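Side-chain contacts in glutathione transferase gst1-6 (Anopheles dirus, PDB 1V2A), which probably catalyses the conjugation of glutathione with electrophilic halide compounds, releasing the halide, as a Delta-class detoxification enzyme that works as a homodimer: residues Q119-D122 and E123-E126; T160-A163 and L164-L167; K44-P47 and Q48-P52; S195-V198 and A199-L203. All coordinates share one frame; numbering follows the deposited sequence.

Contact 1. Residues Q119-D122 and E123-E126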
loop_
_atom_site.group_PDB
_atom_site.type_symbol
_atom_site.label_atom_id
_atom_site.label_comp_id
_atom_site.label_asym_id
_atom_site.label_seq_id
_atom_site.Cartn_x
_atom_site.Cartn_y
_atom_site.Cartn_z
ATOM N N GLN B 119 0.552 2.267 -25.748
ATOM C CA GLN B 119 1.962 2.231 -25.391
ATOM C C GLN B 119 2.370 3.108 -24.223
ATOM O O GLN B 119 1.898 4.228 -24.070
ATOM C CB GLN B 119 2.814 2.599 -26.599
ATOM C CG GLN B 119 2.981 1.482 -27.591
ATOM C CD GLN B 119 3.730 1.929 -28.817
ATOM O OE1 GLN B 119 4.655 2.739 -28.736
ATOM N NE2 GLN B 119 3.349 1.393 -29.964
ATOM N N PRO B 120 3.275 2.600 -23.379
ATOM C CA PRO B 120 3.741 3.366 -22.223
ATOM C C PRO B 120 4.592 4.528 -22.718
ATOM O O PRO B 120 5.303 4.405 -23.714
ATOM C CB PRO B 120 4.574 2.347 -21.440
ATOM C CG PRO B 120 4.030 1.003 -21.903
ATOM C CD PRO B 120 3.834 1.237 -23.368
ATOM N N SER B 121 4.506 5.663 -22.040
ATOM C CA SER B 121 5.303 6.822 -22.415
ATOM C C SER B 121 6.725 6.551 -21.934
ATOM O O SER B 121 6.951 5.617 -21.164
ATOM C CB SER B 121 4.759 8.068 -21.723
ATOM O OG SER B 121 4.724 7.874 -20.321
ATOM N N ASP B 122 7.681 7.356 -22.386
ATOM C CA ASP B 122 9.061 7.179 -21.961
ATOM C C ASP B 122 9.157 7.379 -20.462
ATOM O O ASP B 122 9.967 6.741 -19.797
ATOM C CB ASP B 122 9.987 8.174 -22.663
ATOM C CG ASP B 122 10.354 7.739 -24.068
ATOM O OD1 ASP B 122 9.480 7.779 -24.958
ATOM O OD2 ASP B 122 11.518 7.348 -24.280
ATOM N N GLU B 123 8.322 8.267 -19.931
ATOM C CA GLU B 123 8.318 8.547 -18.499
ATOM C C GLU B 123 7.969 7.287 -17.731
ATOM O O GLU B 123 8.647 6.924 -16.771
ATOM C CB GLU B 123 7.290 9.630 -18.162
ATOM C CG GLU B 123 7.294 10.045 -16.693
ATOM C CD GLU B 123 6.159 10.996 -16.342
ATOM O OE1 GLU B 123 4.981 10.596 -16.485
ATOM O OE2 GLU B 123 6.440 12.143 -15.917
ATOM N N GLN B 124 6.899 6.629 -18.165
ATOM C CA GLN B 124 6.425 5.411 -17.531
ATOM C C GLN B 124 7.488 4.321 -17.503
ATOM O O GLN B 124 7.702 3.686 -16.466
ATOM C CB GLN B 124 5.167 4.916 -18.244
ATOM C CG GLN B 124 4.021 5.904 -18.133
ATOM C CD GLN B 124 2.754 5.433 -18.811
ATOM O OE1 GLN B 124 2.709 5.270 -20.030
ATOM N NE2 GLN B 124 1.708 5.214 -18.017
ATOM N N MET B 125 8.155 4.108 -18.634
ATOM C CA MET B 125 9.202 3.091 -18.706
ATOM C C MET B 125 10.374 3.501 -17.815
ATOM O O MET B 125 11.097 2.652 -17.294
ATOM C CB MET B 125 9.689 2.907 -20.147
ATOM C CG MET B 125 8.667 2.321 -21.107
ATOM S SD MET B 125 7.904 0.791 -20.516
ATOM C CE MET B 125 9.322 -0.262 -20.363
ATOM N N GLU B 126 10.548 4.806 -17.630
ATOM C CA GLU B 126 11.632 5.303 -16.798
ATOM C C GLU B 126 11.359 5.061 -15.316
ATOM O O GLU B 126 12.269 4.718 -14.562
ATOM C CB GLU B 126 11.863 6.795 -17.042
ATOM C CG GLU B 126 12.989 7.357 -16.191
ATOM C CD GLU B 126 13.130 8.860 -16.306
ATOM O OE1 GLU B 126 13.539 9.347 -17.386
ATOM O OE2 GLU B 126 12.827 9.554 -15.308
#
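Gln124 folds back along the chain onto Ser121, its side chain in touch with the serine from CB to OE1. CB packs beside the carbonyl oxygen and hydroxyl of Ser121. CG sits beside the backbone N of its own residue (chi1 -63°), which carries it against Ser121 OG at 3.0 Å. With the chain extended from there, CD passes close to the hydroxyl and N of the same serine and OE1 arrives at the backbone N of Ser121. That bond, Ser121 N to Gln124 OE1, is 2.7 Å long, nearly straight, and uses a lone pair in the carbonyl plane. OE1 also lies 3.1 Å from Pro120 CA, and Ser121 OG gives it a second, weak bond. In return Gln124 N donates weakly to Ser121 OG at 3.3 Å, with an N-H...O angle of 162°. The reciprocal pair is a capping box: Ser121 is the N-cap, just ahead of helix 122-141, and Gln124 accepts from its backbone N. Met125 N continues the winding by donating to Ser121 O (3.2 Å), and Glu126 N to Asp122 O. Beside the box, Met125 bends at chi2 and chi3 and lays SD against Pro120 CB at 3.8 Å. Pro120 also touches Val110 and Gln124 touches Leu113, both on helix 86-115.

Contact 2. Residues T160-A163 and L164-L167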
loop_
_atom_site.group_PDB
_atom_site.type_symbol
_atom_site.label_atom_id
_atom_site.label_comp_id
_atom_site.label_asym_id
_atom_site.label_seq_id
_atom_site.Cartn_x
_atom_site.Cartn_y
_atom_site.Cartn_z
ATOM N N THR B 160 5.301 -9.887 -7.705
ATOM C CA THR B 160 5.397 -8.691 -8.519
ATOM C C THR B 160 6.440 -8.758 -9.618
ATOM O O THR B 160 6.181 -8.353 -10.744
ATOM C CB THR B 160 5.705 -7.485 -7.632
ATOM O OG1 THR B 160 4.624 -7.312 -6.705
ATOM C CG2 THR B 160 5.882 -6.225 -8.470
ATOM N N VAL B 161 7.624 -9.268 -9.297
ATOM C CA VAL B 161 8.686 -9.334 -10.290
ATOM C C VAL B 161 8.472 -10.364 -11.395
ATOM O O VAL B 161 8.777 -10.084 -12.545
ATOM C CB VAL B 161 10.056 -9.576 -9.623
ATOM C CG1 VAL B 161 11.155 -9.614 -10.674
ATOM C CG2 VAL B 161 10.333 -8.468 -8.621
ATOM N N THR B 162 7.954 -11.545 -11.065
ATOM C CA THR B 162 7.742 -12.552 -12.096
ATOM C C THR B 162 6.596 -12.138 -13.018
ATOM O O THR B 162 6.397 -12.730 -14.083
ATOM C CB THR B 162 7.420 -13.959 -11.508
ATOM O OG1 THR B 162 6.010 -14.091 -11.302
ATOM C CG2 THR B 162 8.144 -14.174 -10.195
ATOM N N ALA B 163 5.839 -11.125 -12.601
ATOM C CA ALA B 163 4.726 -10.627 -13.396
ATOM C C ALA B 163 5.282 -9.867 -14.591
ATOM O O ALA B 163 4.567 -9.601 -15.553
ATOM C CB ALA B 163 3.835 -9.713 -12.558
ATOM N N LEU B 164 6.561 -9.514 -14.510
ATOM C CA LEU B 164 7.243 -8.805 -15.590
ATOM C C LEU B 164 7.328 -9.696 -16.822
ATOM O O LEU B 164 7.644 -9.234 -17.916
ATOM C CB LEU B 164 8.661 -8.398 -15.160
ATOM C CG LEU B 164 8.782 -7.140 -14.288
ATOM C CD1 LEU B 164 10.227 -6.949 -13.861
ATOM C CD2 LEU B 164 8.289 -5.913 -15.069
ATOM N N ASN B 165 7.052 -10.979 -16.629
ATOM C CA ASN B 165 7.095 -11.949 -17.713
ATOM C C ASN B 165 6.111 -11.667 -18.852
ATOM O O ASN B 165 6.362 -12.053 -19.997
ATOM C CB ASN B 165 6.841 -13.358 -17.168
ATOM C CG ASN B 165 8.033 -13.915 -16.422
ATOM O OD1 ASN B 165 9.171 -13.757 -16.856
ATOM N ND2 ASN B 165 7.781 -14.589 -15.308
ATOM N N TRP B 166 4.996 -11.013 -18.544
ATOM C CA TRP B 166 4.002 -10.712 -19.570
ATOM C C TRP B 166 4.521 -9.650 -20.533
ATOM O O TRP B 166 4.039 -9.526 -21.655
ATOM C CB TRP B 166 2.702 -10.211 -18.943
ATOM C CG TRP B 166 1.957 -11.226 -18.142
ATOM C CD1 TRP B 166 2.038 -11.429 -16.796
ATOM C CD2 TRP B 166 0.984 -12.158 -18.628
ATOM N NE1 TRP B 166 1.173 -12.425 -16.411
ATOM C CE2 TRP B 166 0.512 -12.893 -17.518
ATOM C CE3 TRP B 166 0.458 -12.444 -19.899
ATOM C CZ2 TRP B 166 -0.457 -13.893 -17.636
ATOM C CZ3 TRP B 166 -0.510 -13.441 -20.016
ATOM C CH2 TRP B 166 -0.954 -14.151 -18.890
ATOM N N LEU B 167 5.505 -8.883 -20.084
ATOM C CA LEU B 167 6.069 -7.818 -20.898
ATOM C C LEU B 167 7.428 -8.201 -21.453
ATOM O O LEU B 167 8.108 -7.373 -22.054
ATOM C CB LEU B 167 6.212 -6.541 -20.064
ATOM C CG LEU B 167 4.940 -5.952 -19.452
ATOM C CD1 LEU B 167 5.307 -4.854 -18.468
ATOM C CD2 LEU B 167 4.041 -5.422 -20.553
#
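Leu164 lies in a 3-10 turn following helix 152-162, and its N donates to Val161 O at 3.0 Å. This is an i to i+3 bond of the 3-10 kind, with the donor well above the carbonyl plane. The leucine side chain lies over the same oxygen, CB at 3.1 Å from Val161 O, and CD1 of Leu164 extends to within 4.3 Å of Val161 CG1. Asn165 repeats the pattern one residue on: N donates to Thr162 O at 3.2 Å, again from above the carbonyl plane. CG of Asn165 is placed beside its own backbone N (chi1 -75°), which brings the amide back over Thr162 O, although the angle at ND2 is too poor for a hydrogen bond. Trp166 follows with a weak bond from N to Ala163 O. That oxygen also lies in the plane of the indole, at its edge, 3.4 Å from CD1 of Trp166. Leu167 N carries the winding on by donating to Leu164 O. Around this turn, Val161 packs on Leu135 of helix 122-141 and on Ile177 and Trp180 of helix 175-185, while Leu164 touches Leu132 of helix 122-141 and Ile107 of helix 86-115.

Contact 3. Residues K44-P47 and Q48-P52. With GTS (glutathione sulfonic acid), chain F.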
loop_
_atom_site.group_PDB
_atom_site.type_symbol
_atom_site.label_atom_id
_atom_site.label_comp_id
_atom_site.label_asym_id
_atom_site.label_seq_id
_atom_site.Cartn_x
_atom_site.Cartn_y
_atom_site.Cartn_z
ATOM N N LYS B 44 -20.821 -9.329 -1.748
ATOM C CA LYS B 44 -21.487 -9.567 -0.474
ATOM C C LYS B 44 -20.490 -9.775 0.670
ATOM O O LYS B 44 -20.769 -9.422 1.819
ATOM C CB LYS B 44 -22.418 -10.778 -0.583
ATOM C CG LYS B 44 -23.395 -10.699 -1.749
ATOM C CD LYS B 44 -24.686 -11.460 -1.483
ATOM C CE LYS B 44 -24.450 -12.926 -1.113
ATOM N NZ LYS B 44 -23.881 -13.112 0.259
ATOM N N LEU B 45 -19.328 -10.336 0.344
ATOM C CA LEU B 45 -18.288 -10.596 1.336
ATOM C C LEU B 45 -17.238 -9.486 1.360
ATOM O O LEU B 45 -16.721 -9.132 2.418
ATOM C CB LEU B 45 -17.618 -11.935 1.037
ATOM C CG LEU B 45 -18.579 -13.125 0.964
ATOM C CD1 LEU B 45 -17.834 -14.357 0.485
ATOM C CD2 LEU B 45 -19.215 -13.362 2.328
ATOM N N ASN B 46 -16.928 -8.950 0.180
ATOM C CA ASN B 46 -15.948 -7.869 0.011
ATOM C C ASN B 46 -16.577 -6.791 -0.873
ATOM O O ASN B 46 -16.593 -6.902 -2.094
ATOM C CB ASN B 46 -14.672 -8.408 -0.650
ATOM C CG ASN B 46 -13.684 -7.305 -1.030
ATOM O OD1 ASN B 46 -12.643 -7.573 -1.645
ATOM N ND2 ASN B 46 -14.001 -6.069 -0.669
ATOM N N PRO B 47 -17.093 -5.726 -0.258
ATOM C CA PRO B 47 -17.726 -4.637 -1.001
ATOM C C PRO B 47 -16.891 -4.078 -2.142
ATOM O O PRO B 47 -17.411 -3.372 -3.003
ATOM C CB PRO B 47 -18.002 -3.601 0.082
ATOM C CG PRO B 47 -16.884 -3.844 1.058
ATOM C CD PRO B 47 -16.879 -5.343 1.146
ATOM N N GLN B 48 -15.597 -4.384 -2.141
ATOM C CA GLN B 48 -14.711 -3.899 -3.196
ATOM C C GLN B 48 -14.643 -4.940 -4.300
ATOM O O GLN B 48 -14.265 -4.642 -5.428
ATOM C CB GLN B 48 -13.303 -3.624 -2.641
ATOM C CG GLN B 48 -12.369 -2.953 -3.644
ATOM C CD GLN B 48 -11.169 -2.277 -2.993
ATOM O OE1 GLN B 48 -10.469 -1.484 -3.632
ATOM N NE2 GLN B 48 -10.929 -2.581 -1.721
ATOM N N HIS B 49 -15.030 -6.162 -3.949
ATOM C CA HIS B 49 -15.040 -7.302 -4.855
ATOM C C HIS B 49 -13.767 -7.424 -5.681
ATOM O O HIS B 49 -13.781 -7.297 -6.903
ATOM C CB HIS B 49 -16.284 -7.267 -5.766
ATOM C CG HIS B 49 -16.403 -6.033 -6.608
ATOM N ND1 HIS B 49 -15.535 -5.744 -7.640
ATOM C CD2 HIS B 49 -17.302 -5.021 -6.580
ATOM C CE1 HIS B 49 -15.895 -4.610 -8.213
ATOM N NE2 HIS B 49 -16.963 -4.150 -7.587
ATOM N N THR B 50 -12.661 -7.669 -4.990
ATOM C CA THR B 50 -11.374 -7.845 -5.637
ATOM C C THR B 50 -10.750 -9.093 -5.048
ATOM O O THR B 50 -11.028 -9.441 -3.907
ATOM C CB THR B 50 -10.422 -6.685 -5.345
ATOM O OG1 THR B 50 -10.009 -6.746 -3.972
ATOM C CG2 THR B 50 -11.106 -5.355 -5.609
ATOM N N ILE B 51 -9.933 -9.784 -5.833
ATOM C CA ILE B 51 -9.251 -10.968 -5.340
ATOM C C ILE B 51 -7.790 -10.565 -5.228
ATOM O O ILE B 51 -7.302 -9.742 -6.006
ATOM C CB ILE B 51 -9.407 -12.173 -6.299
ATOM C CG1 ILE B 51 -9.045 -11.770 -7.728
ATOM C CG2 ILE B 51 -10.824 -12.690 -6.243
ATOM C CD1 ILE B 51 -9.275 -12.877 -8.759
ATOM N N PRO B 52 -7.063 -11.139 -4.267
ATOM C CA PRO B 52 -7.507 -12.136 -3.297
ATOM C C PRO B 52 -8.439 -11.633 -2.204
ATOM O O PRO B 52 -8.367 -10.483 -1.790
ATOM C CB PRO B 52 -6.195 -12.650 -2.730
ATOM C CG PRO B 52 -5.360 -11.414 -2.718
ATOM C CD PRO B 52 -5.642 -10.802 -4.058
HETATM N N1 GTS F . -4.335 -4.435 -3.931
HETATM C CA1 GTS F . -5.125 -5.598 -4.218
HETATM C C1 GTS F . -4.442 -6.733 -3.498
HETATM O O11 GTS F . -5.149 -7.633 -3.083
HETATM O O12 GTS F . -3.214 -6.710 -3.331
HETATM C CB1 GTS F . -5.161 -5.776 -5.719
HETATM C CG1 GTS F . -5.986 -6.990 -6.191
HETATM C CD1 GTS F . -6.669 -6.726 -7.523
HETATM O OE1 GTS F . -6.561 -5.641 -8.118
HETATM N N2 GTS F . -7.367 -7.764 -7.979
HETATM C CA2 GTS F . -8.080 -7.692 -9.259
HETATM C C2 GTS F . -9.551 -7.741 -9.019
HETATM O O2 GTS F . -10.026 -8.514 -8.178
HETATM C CB2 GTS F . -7.787 -8.845 -10.215
HETATM S SG2 GTS F . -6.080 -9.076 -10.810
HETATM O O1S GTS F . -5.145 -9.299 -9.755
HETATM O O2S GTS F . -6.116 -10.212 -11.658
HETATM O O3S GTS F . -5.648 -7.926 -11.553
HETATM N N3 GTS F . -10.258 -6.915 -9.777
HETATM C CA3 GTS F . -11.687 -6.862 -9.664
HETATM C C3 GTS F . -12.171 -5.465 -9.522
HETATM O O31 GTS F . -13.383 -5.328 -9.439
HETATM O O32 GTS F . -11.335 -4.548 -9.509
#
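Asn46 and His49 are the ends of a type I beta turn that carries the chain from helix 36-45 into the loop before strand 53-56, the loop whose cis-proline is a hallmark of the thioredoxin-like fold of glutathione transferases. His49 N donates to Asn46 O, approaching from above the carbonyl plane. Across the turn, the side chains of Asn46 and Gln48 lie alongside each other and point the same way, yet their amide planes stand almost perpendicular, 83° apart. Asn46 CG stands opposite its backbone N (chi1 172°), which directs the amide to the inside of the turn, near the backbone of Gln48, His49 and Thr50. Trp62 of strand 59-62 packs against Asn46, Pro47 and Thr50. Pro47 and Gln48 also reach the second subunit, packing on Gln137 and Leu134 of that chain respectively.

The imidazole of His49 swings the other way, with CG lodged between N and the carbonyl carbon (chi1 59°), and turns its edge to the glycine carboxylate of the bound glutathione sulfonic acid. Oxygen O31 of the ligand lies near the ring plane, though its detailed placing against the ring is doubtful. Thr50 CB meets ligand atom O2 at 3.4 Å, and Pro52, after its cis peptide bond, brings CD to 3.4 Å from O11. Ile51 CG1 also lies 3.4 Å from O2, and Ile51 holds the cysteinyl part by two backbone hydrogen bonds, like a neighbouring beta strand: its N donates to ligand O2 at 2.7 Å, and ligand N2 donates to Ile51 O at 2.8 Å.

Contact 4. Residues S195-V198 and A199-L203; sequences SKQV and ADDTL
Gln197 and Asp201, one helical turn apart, are joined by a side-chain hydrogen bond from Gln197 NE2 to Asp201 OD1, 3.0 Å long and bent to 145° at the hydrogen. The amide meets the carboxylate obliquely, the two planes 73° apart: OD1 lies close to the plane of the amide, whereas NE2 comes from above that of the carboxylate. Gln197 gets there by a kink at chi2 (56°), which turns its amide along the helix instead of outward. Next to this pair, Val198 CG1 lies by Thr202 CG2, a contact less certain in its detail. Thr202 OG1, seated between its N and its carbonyl carbon, returns to the backbone one turn earlier and donates to Ala199 O at 2.7 Å. The same oxygen takes Leu203 N, at 3.0 Å and from the same face of the carbonyl, so two donors hold it. Beneath these side chains runs the regular i to i+4 ladder: Ala199 N bonds to Ser195 O, Asp200 N to Lys196 O and Asp201 N to Gln197 O. Further out, Lys196 NZ forms a salt bridge with Glu192 on the preceding turn. Helix 191-206 rests through Gln197 and Asp201 on Leu7, and through Asp201 and Thr202 on Ile8, in the loop after strand 2-5.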
loop_
_atom_site.group_PDB
_atom_site.type_symbol
_atom_site.label_atom_id
_atom_site.label_comp_id
_atom_site.label_asym_id
_atom_site.label_seq_id
_atom_site.Cartn_x
_atom_site.Cartn_y
_atom_site.Cartn_z
ATOM N N SER B 195 4.827 -22.804 -10.040
ATOM C CA SER B 195 5.061 -22.115 -11.296
ATOM C C SER B 195 4.388 -22.844 -12.462
ATOM O O SER B 195 3.831 -22.210 -13.367
ATOM C CB SER B 195 6.561 -22.005 -11.540
ATOM O OG SER B 195 6.817 -21.262 -12.714
ATOM N N LYS B 196 4.447 -24.176 -12.446
ATOM C CA LYS B 196 3.826 -24.965 -13.503
ATOM C C LYS B 196 2.312 -24.945 -13.340
ATOM O O LYS B 196 1.563 -25.051 -14.319
ATOM C CB LYS B 196 4.348 -26.402 -13.476
ATOM C CG LYS B 196 5.128 -26.770 -14.731
ATOM C CD LYS B 196 6.097 -27.934 -14.517
ATOM C CE LYS B 196 7.106 -27.621 -13.415
ATOM N NZ LYS B 196 7.705 -26.255 -13.572
ATOM N N GLN B 197 1.852 -24.794 -12.103
ATOM C CA GLN B 197 0.421 -24.749 -11.868
ATOM C C GLN B 197 -0.092 -23.417 -12.393
ATOM O O GLN B 197 -1.221 -23.321 -12.888
ATOM C CB GLN B 197 0.107 -24.878 -10.381
ATOM C CG GLN B 197 -1.370 -25.097 -10.127
ATOM C CD GLN B 197 -1.896 -26.302 -10.883
ATOM O OE1 GLN B 197 -1.367 -27.400 -10.752
ATOM N NE2 GLN B 197 -2.942 -26.103 -11.680
ATOM N N VAL B 198 0.746 -22.390 -12.286
ATOM C CA VAL B 198 0.369 -21.075 -12.776
ATOM C C VAL B 198 0.247 -21.191 -14.284
ATOM O O VAL B 198 -0.774 -20.814 -14.865
ATOM C CB VAL B 198 1.425 -20.001 -12.428
ATOM C CG1 VAL B 198 1.101 -18.696 -13.149
ATOM C CG2 VAL B 198 1.447 -19.756 -10.930
ATOM N N ALA B 199 1.290 -21.734 -14.908
ATOM C CA ALA B 199 1.315 -21.926 -16.355
ATOM C C ALA B 199 0.056 -22.626 -16.852
ATOM O O ALA B 199 -0.603 -22.158 -17.780
ATOM C CB ALA B 199 2.548 -22.732 -16.756
ATOM N N ASP B 200 -0.278 -23.750 -16.231
ATOM C CA ASP B 200 -1.458 -24.508 -16.629
ATOM C C ASP B 200 -2.717 -23.674 -16.544
ATOM O O ASP B 200 -3.512 -23.638 -17.485
ATOM C CB ASP B 200 -1.601 -25.757 -15.764
ATOM C CG ASP B 200 -0.495 -26.765 -16.019
ATOM O OD1 ASP B 200 0.375 -26.502 -16.881
ATOM O OD2 ASP B 200 -0.496 -27.820 -15.359
ATOM N N ASP B 201 -2.903 -23.001 -15.417
ATOM C CA ASP B 201 -4.071 -22.153 -15.231
ATOM C C ASP B 201 -4.140 -21.018 -16.241
ATOM O O ASP B 201 -5.203 -20.740 -16.802
ATOM C CB ASP B 201 -4.073 -21.573 -13.823
ATOM C CG ASP B 201 -4.483 -22.582 -12.793
ATOM O OD1 ASP B 201 -4.347 -23.789 -13.074
ATOM O OD2 ASP B 201 -4.937 -22.168 -11.704
ATOM N N THR B 202 -3.017 -20.353 -16.474
ATOM C CA THR B 202 -3.016 -19.248 -17.426
ATOM C C THR B 202 -3.417 -19.756 -18.801
ATOM O O THR B 202 -4.077 -19.053 -19.563
ATOM C CB THR B 202 -1.647 -18.602 -17.547
ATOM O OG1 THR B 202 -0.758 -19.509 -18.204
ATOM C CG2 THR B 202 -1.101 -18.260 -16.175
ATOM N N LEU B 203 -3.012 -20.978 -19.122
ATOM C CA LEU B 203 -3.358 -21.553 -20.413
ATOM C C LEU B 203 -4.845 -21.906 -20.396
ATOM O O LEU B 203 -5.567 -21.645 -21.355
ATOM C CB LEU B 203 -2.519 -22.805 -20.680
ATOM C CG LEU B 203 -1.891 -22.930 -22.071
ATOM C CD1 LEU B 203 -1.194 -24.267 -22.188
ATOM C CD2 LEU B 203 -2.958 -22.789 -23.143
#

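Only contact 3 touches the ligand; Ser9, Glu63 and Ser64 add further hydrogen bonds to glutathione sulfonic acid from other loops and a helix start. Contacts 2 and 4 stand back from it, the side chain of Thr160 about 9 Å and that of Thr202 about 10 Å from the ligand. These two are neighbours, their centres 14 Å and nearest atoms about 5 Å apart, and both pack on Ile8, through Trp166 in contact 2 and through Asp201 and Thr202 in contact 4. Contact 1 is the outlier, 31 Å centre to centre from contact 3 but 16 Å from contact 2, with which it shares Val110 of helix 86-115 through Pro120 and Leu167.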